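Local coordinates for protein pertussis toxin-like subunit ArtA (Escherichia coli, PDB 4Z9D) that probably acts as the ADP-ribosyltransferase A subunit of a pertussis-like AB5 toxin, using bound NAD to modify and inhibit trimeric G proteins, at residues G22-G27 against V122-G127; T53-I58 against E115-V120. The protein carries 2 engineered substitutions. All coordinates share one frame; numbering follows the deposited sequence.

Contact 1: G22-G27 against V122-G127. With NAD (nicotinamide-adenine-dinucleotide), chain F.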
ATOM      1  N   GLY A  22      -9.595   0.243 -10.183  1.00 11.28           N
ATOM      2  CA  GLY A  22      -8.967  -0.243  -8.969  1.00 10.82           C
ATOM      3  C   GLY A  22      -7.462  -0.310  -9.140  1.00 11.92           C
ATOM      4  O   GLY A  22      -6.907   0.302 -10.058  1.00 11.96           O
ATOM      5  N   PHE A  23      -6.796  -1.022  -8.236  1.00  9.10           N
ATOM      6  CA  PHE A  23      -5.358  -1.239  -8.328  1.00  9.23           C
ATOM      7  C   PHE A  23      -5.053  -2.661  -8.755  1.00  9.29           C
ATOM      8  O   PHE A  23      -5.780  -3.579  -8.385  1.00 10.34           O
ATOM      9  CB  PHE A  23      -4.669  -0.954  -6.984  1.00  8.58           C
ATOM     10  CG  PHE A  23      -4.812   0.472  -6.503  1.00  8.12           C
ATOM     11  CD1 PHE A  23      -4.032   1.478  -7.050  1.00 12.51           C
ATOM     12  CD2 PHE A  23      -5.668   0.790  -5.454  1.00  8.40           C
ATOM     13  CE1 PHE A  23      -4.136   2.793  -6.595  1.00 10.42           C
ATOM     14  CE2 PHE A  23      -5.768   2.109  -4.988  1.00  8.85           C
ATOM     15  CZ  PHE A  23      -5.001   3.102  -5.558  1.00  8.76           C
ATOM     16  N   ARG A  24      -3.994  -2.847  -9.539  1.00 10.22           N
ATOM     17  CA  ARG A  24      -3.531  -4.192  -9.871  1.00 11.67           C
ATOM     18  C   ARG A  24      -2.027  -4.295  -9.636  1.00 11.98           C
ATOM     19  O   ARG A  24      -1.282  -3.348  -9.903  1.00  9.49           O
ATOM     20  CB  ARG A  24      -3.887  -4.554 -11.326  1.00 10.66           C
ATOM     21  CG  ARG A  24      -3.371  -5.928 -11.763  1.00 14.45           C
ATOM     22  CD  ARG A  24      -4.112  -6.484 -12.996  1.00 15.42           C
ATOM     23  NE  ARG A  24      -5.543  -6.686 -12.767  1.00 15.74           N
ATOM     24  CZ  ARG A  24      -6.087  -7.745 -12.166  1.00 12.08           C
ATOM     25  NH1 ARG A  24      -7.403  -7.809 -12.028  1.00 16.77           N
ATOM     26  NH2 ARG A  24      -5.334  -8.728 -11.688  1.00 10.71           N
ATOM     27  N   SER A  25      -1.574  -5.441  -9.129  1.00  9.98           N
ATOM     28  CA  SER A  25      -0.155  -5.616  -8.830  1.00 11.20           C
ATOM     29  C   SER A  25       0.650  -5.651 -10.121  1.00 12.56           C
ATOM     30  O   SER A  25       0.086  -5.832 -11.199  1.00 13.19           O
ATOM     31  CB  SER A  25       0.093  -6.909  -8.058  1.00  8.40           C
ATOM     32  OG  SER A  25      -0.348  -8.031  -8.809  1.00 11.60           O
ATOM     33  N   HIS A  26       1.962  -5.478 -10.006  1.00 11.33           N
ATOM     34  CA  HIS A  26       2.849  -5.576 -11.169  1.00 13.55           C
ATOM     35  C   HIS A  26       2.855  -6.984 -11.762  1.00 16.07           C
ATOM     36  O   HIS A  26       2.853  -7.167 -12.984  1.00 12.41           O
ATOM     37  CB  HIS A  26       4.282  -5.197 -10.792  1.00 12.98           C
ATOM     38  CG  HIS A  26       4.461  -3.751 -10.471  1.00 16.50           C
ATOM     39  ND1 HIS A  26       4.524  -2.776 -11.445  1.00 19.07           N
ATOM     40  CD2 HIS A  26       4.622  -3.112  -9.285  1.00 14.33           C
ATOM     41  CE1 HIS A  26       4.696  -1.599 -10.870  1.00 20.54           C
ATOM     42  NE2 HIS A  26       4.760  -1.773  -9.565  1.00 21.93           N
ATOM     43  N   GLY A  27       2.868  -7.987 -10.894  1.00 12.31           N
ATOM     44  CA  GLY A  27       2.952  -9.355 -11.363  1.00 11.76           C
ATOM     45  C   GLY A  27       2.457 -10.372 -10.370  1.00 12.46           C
ATOM     46  O   GLY A  27       1.452 -10.146  -9.696  1.00 12.00           O
ATOM     47  N   VAL A 122      -3.337  -8.706  -2.206  1.00  8.08           N
ATOM     48  CA  VAL A 122      -2.800  -9.598  -3.219  1.00  5.80           C
ATOM     49  C   VAL A 122      -3.528  -9.424  -4.559  1.00  8.15           C
ATOM     50  O   VAL A 122      -4.758  -9.473  -4.635  1.00  8.45           O
ATOM     51  CB  VAL A 122      -2.847 -11.073  -2.745  1.00 14.17           C
ATOM     52  CG1 VAL A 122      -1.938 -11.261  -1.535  1.00 14.33           C
ATOM     53  CG2 VAL A 122      -4.279 -11.517  -2.420  1.00 17.46           C
ATOM     54  N   GLU A 123      -2.733  -9.224  -5.609  1.00  9.97           N
ATOM     55  CA  GLU A 123      -3.181  -9.160  -7.012  1.00  9.01           C
ATOM     56  C   GLU A 123      -4.010  -7.922  -7.395  1.00  8.98           C
ATOM     57  O   GLU A 123      -3.653  -7.207  -8.333  1.00 10.96           O
ATOM     58  CB  GLU A 123      -3.972 -10.426  -7.405  1.00 10.25           C
ATOM     59  CG  GLU A 123      -4.080 -10.569  -8.933  1.00 12.41           C
ATOM     60  CD  GLU A 123      -5.057 -11.650  -9.417  1.00 15.94           C
ATOM     61  OE1 GLU A 123      -5.156 -12.730  -8.790  1.00 15.97           O
ATOM     62  OE2 GLU A 123      -5.743 -11.395 -10.429  1.00 16.50           O
ATOM     63  N   HIS A 124      -5.111  -7.663  -6.701  1.00  7.78           N
ATOM     64  CA  HIS A 124      -6.074  -6.680  -7.211  1.00  7.24           C
ATOM     65  C   HIS A 124      -6.972  -6.129  -6.122  1.00  9.28           C
ATOM     66  O   HIS A 124      -7.592  -6.886  -5.393  1.00  7.47           O
ATOM     67  CB  HIS A 124      -6.944  -7.323  -8.315  1.00  8.33           C
ATOM     68  CG  HIS A 124      -8.021  -6.430  -8.851  1.00 10.33           C
ATOM     69  ND1 HIS A 124      -7.763  -5.179  -9.379  1.00 12.45           N
ATOM     70  CD2 HIS A 124      -9.363  -6.596  -8.936  1.00 12.66           C
ATOM     71  CE1 HIS A 124      -8.897  -4.621  -9.762  1.00  9.80           C
ATOM     72  NE2 HIS A 124      -9.882  -5.452  -9.502  1.00 11.59           N
ATOM     73  N   ILE A 125      -7.041  -4.808  -6.036  1.00  7.84           N
ATOM     74  CA  ILE A 125      -8.055  -4.118  -5.244  1.00  6.56           C
ATOM     75  C   ILE A 125      -9.105  -3.530  -6.176  1.00  8.36           C
ATOM     76  O   ILE A 125      -8.797  -2.645  -6.952  1.00  8.30           O
ATOM     77  CB  ILE A 125      -7.436  -2.970  -4.417  1.00  7.67           C
ATOM     78  CG1 ILE A 125      -6.337  -3.503  -3.494  1.00  7.00           C
ATOM     79  CG2 ILE A 125      -8.519  -2.199  -3.629  1.00  6.59           C
ATOM     80  CD1 ILE A 125      -5.462  -2.377  -2.897  1.00  6.65           C
ATOM     81  N   PRO A 126     -10.356  -4.002  -6.088  1.00  8.14           N
ATOM     82  CA  PRO A 126     -11.412  -3.437  -6.935  1.00  9.96           C
ATOM     83  C   PRO A 126     -11.676  -1.940  -6.706  1.00  8.80           C
ATOM     84  O   PRO A 126     -11.511  -1.429  -5.591  1.00 11.28           O
ATOM     85  CB  PRO A 126     -12.647  -4.264  -6.549  1.00 10.58           C
ATOM     86  CG  PRO A 126     -12.104  -5.520  -5.922  1.00 13.57           C
ATOM     87  CD  PRO A 126     -10.835  -5.109  -5.248  1.00 11.93           C
ATOM     88  N   GLY A 127     -12.095  -1.247  -7.762  1.00 10.27           N
ATOM     89  CA  GLY A 127     -12.507   0.141  -7.649  1.00 10.65           C
ATOM     90  C   GLY A 127     -13.594   0.350  -6.616  1.00 10.27           C
ATOM     91  O   GLY A 127     -13.609   1.369  -5.917  1.00  9.89           O
TER
HETATM   92  PA  NAD F 202       4.468   0.593  -6.749  1.00 18.45           P
HETATM   93  O1A NAD F 202       3.269  -0.212  -6.398  1.00 18.11           O
HETATM   94  O2A NAD F 202       5.423   0.080  -7.763  1.00 23.19           O
HETATM   95  O5B NAD F 202       3.932   2.073  -7.175  1.00 20.54           O
HETATM   96  C5B NAD F 202       4.775   3.125  -7.673  1.00 17.85           C
HETATM   97  C4B NAD F 202       4.116   3.681  -8.954  1.00 21.31           C
HETATM   98  O4B NAD F 202       4.149   2.680 -10.017  1.00 22.77           O
HETATM   99  C3B NAD F 202       2.653   3.898  -8.711  1.00 19.75           C
HETATM  100  O3B NAD F 202       2.496   5.161  -7.995  1.00 21.62           O
HETATM  101  C2B NAD F 202       2.188   4.019 -10.134  1.00 20.34           C
HETATM  102  O2B NAD F 202       2.779   5.182 -10.688  1.00 21.14           O
HETATM  103  C1B NAD F 202       2.901   2.810 -10.759  1.00 24.13           C
HETATM  104  N9A NAD F 202       2.272   1.448 -10.625  1.00 20.96           N
HETATM  105  C8A NAD F 202       2.121   0.607  -9.603  1.00 20.06           C
HETATM  106  N7A NAD F 202       1.523  -0.495 -10.063  1.00 19.34           N
HETATM  107  C5A NAD F 202       1.320  -0.350 -11.375  1.00 22.05           C
HETATM  108  C6A NAD F 202       0.767  -1.151 -12.304  1.00 21.39           C
HETATM  109  N6A NAD F 202       0.319  -2.332 -11.886  1.00 18.66           N
HETATM  110  N1A NAD F 202       0.661  -0.789 -13.593  1.00 21.41           N
HETATM  111  C2A NAD F 202       1.152   0.459 -13.972  1.00 29.33           C
HETATM  112  N3A NAD F 202       1.722   1.279 -12.988  1.00 22.35           N
HETATM  113  C4A NAD F 202       1.794   0.854 -11.716  1.00 22.76           C
HETATM  114  O3  NAD F 202       5.298   0.889  -5.438  1.00 14.58           O
HETATM  115  PN  NAD F 202       4.627   1.399  -4.047  1.00 16.80           P
HETATM  116  O1N NAD F 202       3.294   0.768  -3.842  1.00 17.73           O
HETATM  117  O2N NAD F 202       4.788   2.866  -3.949  1.00 20.91           O
HETATM  118  O5D NAD F 202       5.626   0.680  -3.039  1.00 19.02           O
HETATM  119  C5D NAD F 202       7.045   0.882  -3.097  1.00 22.02           C
HETATM  120  C4D NAD F 202       7.651   0.652  -1.708  1.00 18.57           C
HETATM  121  O4D NAD F 202       6.860   1.504  -0.810  1.00 16.99           O
HETATM  122  C3D NAD F 202       7.461  -0.801  -1.235  1.00 15.83           C
HETATM  123  O3D NAD F 202       8.483  -1.168  -0.302  1.00 20.61           O
HETATM  124  C2D NAD F 202       6.149  -0.651  -0.490  1.00 16.63           C
HETATM  125  O2D NAD F 202       5.944  -1.743   0.434  1.00 20.25           O
HETATM  126  C1D NAD F 202       6.329   0.674   0.240  1.00 18.82           C
HETATM  127  N1N NAD F 202       4.991   1.172   0.721  1.00 16.07           N
HETATM  128  C2N NAD F 202       4.172   1.959  -0.126  1.00 12.48           C
HETATM  129  C3N NAD F 202       2.909   2.405   0.266  1.00 12.48           C
HETATM  130  C7N NAD F 202       2.112   3.199  -0.579  1.00 12.36           C
HETATM  131  O7N NAD F 202       1.046   3.819  -0.034  1.00 11.53           O
HETATM  132  N7N NAD F 202       2.476   3.342  -1.856  1.00 11.22           N
HETATM  133  C4N NAD F 202       2.450   2.052   1.533  1.00 13.94           C
HETATM  134  C5N NAD F 202       3.244   1.283   2.383  1.00 13.43           C
HETATM  135  C6N NAD F 202       4.500   0.829   1.992  1.00 14.43           C
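Arg24 lays its guanidinium flat over the His124 ring, the two planes only 11° apart, with NH1 3.5 Å from CG of His124 and displaced toward the ring's rim. A bend at chi3 (-61°) turns the group across the ring and sends NH2 on to Glu123, where it forms a salt bridge to OE2 at 3.0 Å; the carboxylate oxygen receives it on its anti lone pair, almost exactly in the guanidinium plane. Pro126 N covers the other face of the histidine. His124 ND1 donates to Phe23 O at 2.7 Å, from above the carbonyl plane, while Ile125 N reaches the same oxygen from the opposite face at 2.9 Å. The ND1 bond and the stacked guanidinium together help hold the imidazole. The Phe23 phenyl itself lies alongside Ile125 and has Arg9 as a cation-pi partner. On the ligand side, His26 NE2 donates a nearly straight bond (169°) to phosphate oxygen O2A of NAD, 2.7 Å away, and the adenine N7A sits over its ring face. Arg24 O takes a weak bond from N6A. This is a two-stranded antiparallel pairing in which Arg24, closing strand 23-24, and the following loop meet NAD's adenine and phosphate.

Contact 2: T53-I58 against E115-V120; sequences TTTSLI and EDNDIV. Engineered in segment 115-120: Asp116 (natural residue Gln), Asp118 (natural residue Glu). With NAD (nicotinamide-adenine-dinucleotide), chain F.
Thr55 and Asn117 meet almost at right angles, the threonine hydroxyl set against the asparagine's CB, with Thr55 OG1 3.3 Å from Asn117 CB. Ser56 CB packs against the same amide near ND2, whose hydrogen bond goes to Glu59 in the following helix. On its other branch Thr55 turns CG2 across the end of Ile119, reaching CD1 at 3.5 Å. Thr55 OG1 sits between the backbone N and the carbonyl carbon (chi1 57°), leaving CG2 anti to the carbonyl carbon; the hydroxyl makes no hydrogen bond to Asn117 OD1 but bonds a water. Thr53 crosses Ile119 at a slant, and its OG1 donates to Ile119 O at 2.8 Å from above the carbonyl plane. Thr53 N reaches that oxygen too, almost end-on to the C=O, so two bonds from one residue grip it.

Edge strand 50-54 pairs antiparallel with 118-122, the central strand of a three-stranded sheet, with Thr53 and Ile119 as a hydrogen-bonded pair and Thr54 and Asp118 as a non-hydrogen-bonded one. The pairing runs out at Thr55 N, which donates to Asn117 O at 3.0 Å on a lone pair. There the chain turns into helix 57-68: Thr54 OG1, also hydrogen-bonded to Glu59 OE1, accepts from Ser56 N in an ST turn, and Ser56 OG, at the N-cap, accepts from Glu59 N.

Asp118, engineered in place of glutamate, puts OD1 3.7 Å from C6N of the nicotinamide ring. Thr53 O lies 3.6 Å from the neighbouring C5N, and one water lies within bonding distance of both Thr53 O and Asp118 OD1.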
ATOM      1  N   THR A  53      -0.176  -0.966   1.025  1.00  9.40           N
ATOM      2  CA  THR A  53      -1.049   0.012   1.687  1.00  7.72           C
ATOM      3  C   THR A  53      -0.549   0.231   3.111  1.00  8.55           C
ATOM      4  O   THR A  53       0.341  -0.485   3.571  1.00  9.20           O
ATOM      5  CB  THR A  53      -2.531  -0.448   1.747  1.00 10.65           C
ATOM      6  OG1 THR A  53      -2.660  -1.523   2.690  1.00 12.26           O
ATOM      7  CG2 THR A  53      -3.043  -0.915   0.389  1.00  7.85           C
ATOM      8  N   THR A  54      -1.102   1.223   3.810  1.00  9.27           N
ATOM      9  CA  THR A  54      -0.740   1.429   5.208  1.00  6.44           C
ATOM     10  C   THR A  54      -1.972   1.865   5.982  1.00  9.32           C
ATOM     11  O   THR A  54      -2.857   2.525   5.430  1.00  9.10           O
ATOM     12  CB  THR A  54       0.368   2.511   5.377  1.00 10.08           C
ATOM     13  OG1 THR A  54       0.618   2.751   6.774  1.00  9.59           O
ATOM     14  CG2 THR A  54      -0.072   3.826   4.732  1.00  8.98           C
ATOM     15  N   THR A  55      -2.035   1.501   7.258  1.00  8.66           N
ATOM     16  CA  THR A  55      -3.149   1.936   8.099  1.00 11.27           C
ATOM     17  C   THR A  55      -2.963   3.371   8.576  1.00 11.42           C
ATOM     18  O   THR A  55      -3.902   3.989   9.089  1.00 10.28           O
ATOM     19  CB  THR A  55      -3.318   1.052   9.337  1.00 13.64           C
ATOM     20  OG1 THR A  55      -2.100   1.045  10.093  1.00 13.28           O
ATOM     21  CG2 THR A  55      -3.697  -0.374   8.936  1.00 11.76           C
ATOM     22  N   SER A  56      -1.746   3.886   8.425  1.00  8.35           N
ATOM     23  CA  SER A  56      -1.350   5.155   9.034  1.00  9.31           C
ATOM     24  C   SER A  56      -1.386   6.371   8.099  1.00  9.77           C
ATOM     25  O   SER A  56      -0.613   6.464   7.145  1.00  8.36           O
ATOM     26  CB  SER A  56       0.054   5.003   9.626  1.00 12.19           C
ATOM     27  OG  SER A  56       0.606   6.248  10.019  1.00 10.80           O
ATOM     28  N   LEU A  57      -2.286   7.305   8.396  1.00 11.17           N
ATOM     29  CA  LEU A  57      -2.391   8.560   7.671  1.00  9.09           C
ATOM     30  C   LEU A  57      -1.079   9.333   7.757  1.00  7.96           C
ATOM     31  O   LEU A  57      -0.596   9.898   6.769  1.00  8.73           O
ATOM     32  CB  LEU A  57      -3.525   9.405   8.256  1.00 10.49           C
ATOM     33  CG  LEU A  57      -3.670  10.822   7.704  1.00 12.29           C
ATOM     34  CD1 LEU A  57      -4.092  10.778   6.240  1.00 11.76           C
ATOM     35  CD2 LEU A  57      -4.651  11.651   8.528  1.00 15.67           C
ATOM     36  N   ILE A  58      -0.481   9.295   8.939  1.00  8.91           N
ATOM     37  CA  ILE A  58       0.776   9.990   9.175  1.00  9.21           C
ATOM     38  C   ILE A  58       1.845   9.452   8.245  1.00 12.86           C
ATOM     39  O   ILE A  58       2.602  10.225   7.645  1.00 12.96           O
ATOM     40  CB  ILE A  58       1.222   9.851  10.641  1.00 10.57           C
ATOM     41  CG1 ILE A  58       0.359  10.759  11.515  1.00 15.83           C
ATOM     42  CG2 ILE A  58       2.705  10.198  10.787  1.00 15.50           C
ATOM     43  CD1 ILE A  58       0.371  10.409  12.984  1.00 20.25           C
ATOM     44  N   GLU A 115       6.383  -0.354  13.507  1.00 14.20           N
ATOM     45  CA  GLU A 115       5.112   0.239  13.912  1.00 19.38           C
ATOM     46  C   GLU A 115       3.920  -0.579  13.421  1.00 16.70           C
ATOM     47  O   GLU A 115       2.779  -0.272  13.752  1.00 14.76           O
ATOM     48  CB  GLU A 115       5.037   1.678  13.403  1.00 21.92           C
ATOM     49  CG  GLU A 115       5.611   2.687  14.381  1.00 21.37           C
ATOM     50  CD  GLU A 115       5.811   4.043  13.744  1.00 40.19           C
ATOM     51  OE1 GLU A 115       6.694   4.145  12.860  1.00 47.52           O
ATOM     52  OE2 GLU A 115       5.097   5.001  14.118  1.00 42.00           O
ATOM     53  N   ASP A 116       4.204  -1.626  12.651  1.00 14.38           N
ATOM     54  CA  ASP A 116       3.189  -2.591  12.218  1.00 15.07           C
ATOM     55  C   ASP A 116       1.979  -2.022  11.477  1.00 14.86           C
ATOM     56  O   ASP A 116       0.867  -2.529  11.626  1.00 16.18           O
ATOM     57  CB  ASP A 116       2.673  -3.368  13.433  1.00 19.82           C
ATOM     58  CG  ASP A 116       3.749  -4.190  14.097  1.00 27.22           C
ATOM     59  OD1 ASP A 116       4.735  -4.560  13.414  1.00 25.77           O
ATOM     60  OD2 ASP A 116       3.615  -4.449  15.313  1.00 37.27           O
ATOM     61  N   ASN A 117       2.190  -1.016  10.641  1.00 10.15           N
ATOM     62  CA  ASN A 117       1.086  -0.451   9.863  1.00  9.84           C
ATOM     63  C   ASN A 117       1.007  -0.966   8.434  1.00 11.30           C
ATOM     64  O   ASN A 117       0.088  -0.615   7.696  1.00 13.42           O
ATOM     65  CB  ASN A 117       1.198   1.064   9.852  1.00 12.18           C
ATOM     66  CG  ASN A 117       1.112   1.647  11.239  1.00 16.10           C
ATOM     67  OD1 ASN A 117       0.278   1.228  12.043  1.00 18.14           O
ATOM     68  ND2 ASN A 117       2.003   2.580  11.549  1.00 12.61           N
ATOM     69  N   ASP A 118       1.960  -1.802   8.039  1.00 10.89           N
ATOM     70  CA  ASP A 118       1.963  -2.308   6.669  1.00 10.26           C
ATOM     71  C   ASP A 118       0.939  -3.401   6.440  1.00 12.28           C
ATOM     72  O   ASP A 118       0.841  -4.352   7.219  1.00 10.61           O
ATOM     73  CB  ASP A 118       3.342  -2.834   6.277  1.00 14.20           C
ATOM     74  CG  ASP A 118       4.389  -1.745   6.242  1.00 25.49           C
ATOM     75  OD1 ASP A 118       4.389  -0.985   5.249  1.00 25.34           O
ATOM     76  OD2 ASP A 118       5.212  -1.657   7.185  1.00 33.87           O
ATOM     77  N   ILE A 119       0.193  -3.249   5.350  1.00  7.64           N
ATOM     78  CA  ILE A 119      -0.791  -4.233   4.923  1.00 10.62           C
ATOM     79  C   ILE A 119      -0.641  -4.385   3.413  1.00  9.42           C
ATOM     80  O   ILE A 119      -0.522  -3.389   2.699  1.00 11.72           O
ATOM     81  CB  ILE A 119      -2.221  -3.823   5.304  1.00 11.86           C
ATOM     82  CG1 ILE A 119      -2.406  -3.941   6.823  1.00 12.73           C
ATOM     83  CG2 ILE A 119      -3.236  -4.700   4.597  1.00 10.31           C
ATOM     84  CD1 ILE A 119      -3.744  -3.509   7.297  1.00 19.57           C
ATOM     85  N   VAL A 120      -0.591  -5.614   2.912  1.00  6.50           N
ATOM     86  CA  VAL A 120      -0.532  -5.786   1.465  1.00  7.12           C
ATOM     87  C   VAL A 120      -1.811  -6.420   0.951  1.00 10.56           C
ATOM     88  O   VAL A 120      -2.388  -7.273   1.616  1.00  8.13           O
ATOM     89  CB  VAL A 120       0.669  -6.654   1.019  1.00  8.47           C
ATOM     90  CG1 VAL A 120       1.988  -5.970   1.398  1.00 14.48           C
ATOM     91  CG2 VAL A 120       0.608  -8.028   1.648  1.00  7.53           C
TER
HETATM   92  PA  NAD F 202       4.468   0.593  -6.749  1.00 18.45           P
HETATM   93  O1A NAD F 202       3.269  -0.212  -6.398  1.00 18.11           O
HETATM   94  O2A NAD F 202       5.423   0.080  -7.763  1.00 23.19           O
HETATM   95  O5B NAD F 202       3.932   2.073  -7.175  1.00 20.54           O
HETATM   96  C5B NAD F 202       4.775   3.125  -7.673  1.00 17.85           C
HETATM   97  C4B NAD F 202       4.116   3.681  -8.954  1.00 21.31           C
HETATM   98  O4B NAD F 202       4.149   2.680 -10.017  1.00 22.77           O
HETATM   99  C3B NAD F 202       2.653   3.898  -8.711  1.00 19.75           C
HETATM  100  O3B NAD F 202       2.496   5.161  -7.995  1.00 21.62           O
HETATM  101  C2B NAD F 202       2.188   4.019 -10.134  1.00 20.34           C
HETATM  102  O2B NAD F 202       2.779   5.182 -10.688  1.00 21.14           O
HETATM  103  C1B NAD F 202       2.901   2.810 -10.759  1.00 24.13           C
HETATM  104  N9A NAD F 202       2.272   1.448 -10.625  1.00 20.96           N
HETATM  105  C8A NAD F 202       2.121   0.607  -9.603  1.00 20.06           C
HETATM  106  N7A NAD F 202       1.523  -0.495 -10.063  1.00 19.34           N
HETATM  107  C5A NAD F 202       1.320  -0.350 -11.375  1.00 22.05           C
HETATM  108  C6A NAD F 202       0.767  -1.151 -12.304  1.00 21.39           C
HETATM  109  N6A NAD F 202       0.319  -2.332 -11.886  1.00 18.66           N
HETATM  110  N1A NAD F 202       0.661  -0.789 -13.593  1.00 21.41           N
HETATM  111  C2A NAD F 202       1.152   0.459 -13.972  1.00 29.33           C
HETATM  112  N3A NAD F 202       1.722   1.279 -12.988  1.00 22.35           N
HETATM  113  C4A NAD F 202       1.794   0.854 -11.716  1.00 22.76           C
HETATM  114  O3  NAD F 202       5.298   0.889  -5.438  1.00 14.58           O
HETATM  115  PN  NAD F 202       4.627   1.399  -4.047  1.00 16.80           P
HETATM  116  O1N NAD F 202       3.294   0.768  -3.842  1.00 17.73           O
HETATM  117  O2N NAD F 202       4.788   2.866  -3.949  1.00 20.91           O
HETATM  118  O5D NAD F 202       5.626   0.680  -3.039  1.00 19.02           O
HETATM  119  C5D NAD F 202       7.045   0.882  -3.097  1.00 22.02           C
HETATM  120  C4D NAD F 202       7.651   0.652  -1.708  1.00 18.57           C
HETATM  121  O4D NAD F 202       6.860   1.504  -0.810  1.00 16.99           O
HETATM  122  C3D NAD F 202       7.461  -0.801  -1.235  1.00 15.83           C
HETATM  123  O3D NAD F 202       8.483  -1.168  -0.302  1.00 20.61           O
HETATM  124  C2D NAD F 202       6.149  -0.651  -0.490  1.00 16.63           C
HETATM  125  O2D NAD F 202       5.944  -1.743   0.434  1.00 20.25           O
HETATM  126  C1D NAD F 202       6.329   0.674   0.240  1.00 18.82           C
HETATM  127  N1N NAD F 202       4.991   1.172   0.721  1.00 16.07           N
HETATM  128  C2N NAD F 202       4.172   1.959  -0.126  1.00 12.48           C
HETATM  129  C3N NAD F 202       2.909   2.405   0.266  1.00 12.48           C
HETATM  130  C7N NAD F 202       2.112   3.199  -0.579  1.00 12.36           C
HETATM  131  O7N NAD F 202       1.046   3.819  -0.034  1.00 11.53           O
HETATM  132  N7N NAD F 202       2.476   3.342  -1.856  1.00 11.22           N
HETATM  133  C4N NAD F 202       2.450   2.052   1.533  1.00 13.94           C
HETATM  134  C5N NAD F 202       3.244   1.283   2.383  1.00 13.43           C
HETATM  135  C6N NAD F 202       4.500   0.829   1.992  1.00 14.43           C
HETATM  136  O   HOH W   1       2.618  -2.067   3.069  1.00 16.08           O
HETATM  137  O   HOH W   2      -2.263  -1.235  11.948  1.00 24.51           O

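In the fold
The centres of contact 1 and contact 2 lie about 17 Å apart, at different ends of one NAD molecule: the adenine and its phosphate by contact 1, the nicotinamide by contact 2. Along the chain the order is 22-27, 53-58, 115-120, 122-127, so contact 2 falls wholly between the two halves of contact 1. Strand 118-122 leads almost directly into strand 124-125, carrying the chain from the three-stranded sheet of contact 2 to the two-stranded pairing of contact 1. Ile51, on strand 50-54, packs against Phe23, Ser25 and Ile125. The two contacts supply five of the 18 NAD-pocket residues and strand 6-11 contributes others, consistent with the ADP-ribosyltransferase fold of pertussis toxin subunit 1.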